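Local structure of UDP-glucose 6-dehydrogenase (Pyrobaculum islandicum, 3VTF) at residues L361-G366 and G385-Y390. The protein probably catalyses the two-step, NAD-dependent oxidation of UDP-glucose to UDP-glucuronate as a member of the UDP-glucose/GDP-mannose dehydrogenase family. Residues are numbered along the deposited sequence; the frame is centred on the assembly and turned at random.
Sequences LLLERG and GDSVTY
L363, on the last full turn of helix 354-364, meets S387 and V388 in the connection that runs from helix 377-384 to strand 389-390. The backbones stay well apart, with the CA atoms of L363 and S387 7.9 Å from each other, and one leucine side chain spans the gap. The helix ends in a Schellman motif: G366, at positive phi, is its C-prime residue, with G366 N hydrogen-bonded to L363 O at 2.8 Å and A367 N to L362 O. G385 also turns to positive phi as it leaves its own helix.

The two methyls of L363 divide the work. CG stands anti to the carbonyl carbon (chi1 -73°), which carries the fork out from the helix toward the connection. L363 CD1 lies against the hydroxyl, 3.4 Å from S387 OG. The same methyl touches V388 CG1 at 4.0 Å. L363 CD2 rests 3.4 Å from the backbone O of S387. Both methyls thus pack against serine oxygens by van der Waals contact alone, and the hydroxyl has its polar tie elsewhere, in a hydrogen bond with L384 O at the end of helix 377-384.

This is an example of packing at the edge of the six-stranded parallel sheet in a Rossmann-like alpha/beta domain, here the UDP-binding one. Strand 389-390 is the outermost strand of the sheet within this chain, beside strand 368-372, whose V369 receives both L363 and V388, so the leucine-valine contact continues inward as an apolar cluster.

CG2 of V388 sits 3.5 Å above one face of the Y390 ring, offset toward its rim, while the phenol reaches back to the start of the segment, where Y390 OH donates a hydrogen bond to G385 O; its modelled 2.5 Å is short enough that the exact length is doubtful.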
ATOM      1  N   LEU A 361      -8.730 -14.972  24.532  1.00 31.16           N
ATOM      2  CA  LEU A 361      -8.256 -16.273  24.030  1.00 31.48           C
ATOM      3  C   LEU A 361      -7.499 -17.073  25.096  1.00 31.27           C
ATOM      4  O   LEU A 361      -7.559 -18.310  25.146  1.00 32.67           O
ATOM      5  CB  LEU A 361      -7.347 -16.145  22.752  1.00 29.98           C
ATOM      6  CG  LEU A 361      -8.102 -15.523  21.534  1.00 33.14           C
ATOM      7  CD1 LEU A 361      -7.128 -14.952  20.450  1.00 30.57           C
ATOM      8  CD2 LEU A 361      -9.027 -16.552  20.929  1.00 32.75           C
ATOM      9  N   LEU A 362      -6.669 -16.388  25.864  1.00 32.12           N
ATOM     10  CA  LEU A 362      -5.927 -17.092  26.913  1.00 29.57           C
ATOM     11  C   LEU A 362      -6.929 -17.702  27.930  1.00 34.00           C
ATOM     12  O   LEU A 362      -6.753 -18.844  28.368  1.00 37.06           O
ATOM     13  CB  LEU A 362      -4.958 -16.125  27.584  1.00 27.13           C
ATOM     14  CG  LEU A 362      -3.738 -15.688  26.684  1.00 28.43           C
ATOM     15  CD1 LEU A 362      -3.012 -14.677  27.533  1.00 25.84           C
ATOM     16  CD2 LEU A 362      -2.845 -16.880  26.307  1.00 28.94           C
ATOM     17  N   LEU A 363      -7.909 -16.905  28.347  1.00 35.80           N
ATOM     18  CA  LEU A 363      -8.948 -17.337  29.297  1.00 36.87           C
ATOM     19  C   LEU A 363      -9.683 -18.544  28.818  1.00 40.67           C
ATOM     20  O   LEU A 363      -9.736 -19.533  29.524  1.00 47.73           O
ATOM     21  CB  LEU A 363      -9.929 -16.239  29.601  1.00 33.37           C
ATOM     22  CG  LEU A 363      -9.412 -15.127  30.482  1.00 36.92           C
ATOM     23  CD1 LEU A 363     -10.438 -13.996  30.497  1.00 38.27           C
ATOM     24  CD2 LEU A 363      -9.014 -15.593  31.886  1.00 41.70           C
ATOM     25  N   GLU A 364     -10.185 -18.487  27.609  1.00 42.45           N
ATOM     26  CA  GLU A 364     -10.816 -19.607  26.941  1.00 44.15           C
ATOM     27  C   GLU A 364      -9.908 -20.859  26.881  1.00 43.04           C
ATOM     28  O   GLU A 364     -10.368 -21.989  26.721  1.00 41.98           O
ATOM     29  CB  GLU A 364     -11.259 -19.059  25.575  1.00 46.47           C
ATOM     30  CG  GLU A 364     -11.966 -19.967  24.591  1.00 56.97           C
ATOM     31  CD  GLU A 364     -12.353 -19.203  23.306  1.00 68.98           C
ATOM     32  OE1 GLU A 364     -11.456 -18.872  22.495  1.00 60.31           O
ATOM     33  OE2 GLU A 364     -13.561 -18.924  23.088  1.00 71.44           O
ATOM     34  N   ARG A 365      -8.601 -20.697  27.039  1.00 43.70           N
ATOM     35  CA  ARG A 365      -7.746 -21.886  27.111  1.00 41.64           C
ATOM     36  C   ARG A 365      -7.326 -22.287  28.542  1.00 38.01           C
ATOM     37  O   ARG A 365      -6.379 -23.059  28.718  1.00 39.70           O
ATOM     38  CB  ARG A 365      -6.534 -21.798  26.150  1.00 41.21           C
ATOM     39  CG  ARG A 365      -6.893 -22.107  24.693  1.00 43.57           C
ATOM     40  CD  ARG A 365      -5.960 -21.346  23.766  1.00 45.82           C
ATOM     41  NE  ARG A 365      -6.649 -20.853  22.562  1.00 56.01           N
ATOM     42  CZ  ARG A 365      -6.282 -21.110  21.302  1.00 60.97           C
ATOM     43  NH1 ARG A 365      -5.186 -21.865  21.005  1.00 56.44           N
ATOM     44  NH2 ARG A 365      -7.018 -20.587  20.321  1.00 68.74           N
ATOM     45  N   GLY A 366      -7.995 -21.740  29.554  1.00 39.98           N
ATOM     46  CA  GLY A 366      -7.734 -22.200  30.951  1.00 45.08           C
ATOM     47  C   GLY A 366      -6.489 -21.601  31.590  1.00 48.01           C
ATOM     48  O   GLY A 366      -6.053 -22.036  32.657  1.00 46.50           O
ATOM     49  N   GLY A 385     -13.882  -7.437  33.616  1.00 44.80           N
ATOM     50  CA  GLY A 385     -14.217  -7.619  35.052  1.00 43.64           C
ATOM     51  C   GLY A 385     -13.141  -8.402  35.816  1.00 53.75           C
ATOM     52  O   GLY A 385     -11.916  -8.276  35.568  1.00 49.28           O
ATOM     53  N   ASP A 386     -13.597  -9.251  36.731  1.00 48.58           N
ATOM     54  CA  ASP A 386     -12.700 -10.013  37.570  1.00 49.76           C
ATOM     55  C   ASP A 386     -12.142 -11.272  36.867  1.00 45.91           C
ATOM     56  O   ASP A 386     -11.555 -12.145  37.520  1.00 42.93           O
ATOM     57  CB  ASP A 386     -13.455 -10.435  38.850  1.00 55.46           C
ATOM     58  CG  ASP A 386     -14.738 -11.236  38.537  1.00 60.90           C
ATOM     59  OD1 ASP A 386     -14.668 -12.436  38.139  1.00 59.84           O
ATOM     60  OD2 ASP A 386     -15.830 -10.652  38.663  1.00 71.28           O
ATOM     61  N   SER A 387     -12.354 -11.439  35.562  1.00 48.49           N
ATOM     62  CA  SER A 387     -11.829 -12.655  34.937  1.00 41.63           C
ATOM     63  C   SER A 387     -10.252 -12.649  34.824  1.00 38.28           C
ATOM     64  O   SER A 387      -9.624 -13.707  34.666  1.00 35.83           O
ATOM     65  CB  SER A 387     -12.491 -12.917  33.597  1.00 48.94           C
ATOM     66  OG  SER A 387     -12.057 -11.968  32.631  1.00 58.74           O
ATOM     67  N   VAL A 388      -9.628 -11.490  34.989  1.00 38.82           N
ATOM     68  CA  VAL A 388      -8.142 -11.442  35.030  1.00 39.97           C
ATOM     69  C   VAL A 388      -7.676 -10.737  36.302  1.00 42.13           C
ATOM     70  O   VAL A 388      -8.436  -9.969  36.896  1.00 40.39           O
ATOM     71  CB  VAL A 388      -7.603 -10.734  33.754  1.00 36.86           C
ATOM     72  CG1 VAL A 388      -8.208 -11.402  32.505  1.00 32.73           C
ATOM     73  CG2 VAL A 388      -7.983  -9.284  33.752  1.00 30.46           C
ATOM     74  N   THR A 389      -6.411 -10.938  36.662  1.00 38.80           N
ATOM     75  CA  THR A 389      -5.756 -10.112  37.662  1.00 36.46           C
ATOM     76  C   THR A 389      -5.143  -8.900  37.013  1.00 37.46           C
ATOM     77  O   THR A 389      -4.370  -9.023  36.029  1.00 38.76           O
ATOM     78  CB  THR A 389      -4.666 -10.920  38.442  1.00 34.46           C
ATOM     79  OG1 THR A 389      -5.227 -12.174  38.854  1.00 37.63           O
ATOM     80  CG2 THR A 389      -4.068 -10.134  39.650  1.00 36.44           C
ATOM     81  N   TYR A 390      -5.449  -7.731  37.584  1.00 36.26           N
ATOM     82  CA  TYR A 390      -4.850  -6.486  37.156  1.00 36.48           C
ATOM     83  C   TYR A 390      -3.582  -6.181  37.971  1.00 42.95           C
ATOM     84  O   TYR A 390      -3.661  -6.028  39.181  1.00 43.27           O
ATOM     85  CB  TYR A 390      -5.853  -5.358  37.284  1.00 40.59           C
ATOM     86  CG  TYR A 390      -7.085  -5.659  36.518  1.00 40.32           C
ATOM     87  CD1 TYR A 390      -8.064  -6.439  37.063  1.00 40.58           C
ATOM     88  CD2 TYR A 390      -7.229  -5.221  35.183  1.00 43.06           C
ATOM     89  CE1 TYR A 390      -9.208  -6.771  36.329  1.00 44.94           C
ATOM     90  CE2 TYR A 390      -8.353  -5.563  34.419  1.00 41.57           C
ATOM     91  CZ  TYR A 390      -9.364  -6.309  35.006  1.00 43.72           C
ATOM     92  OH  TYR A 390     -10.482  -6.688  34.294  1.00 38.48           O
TER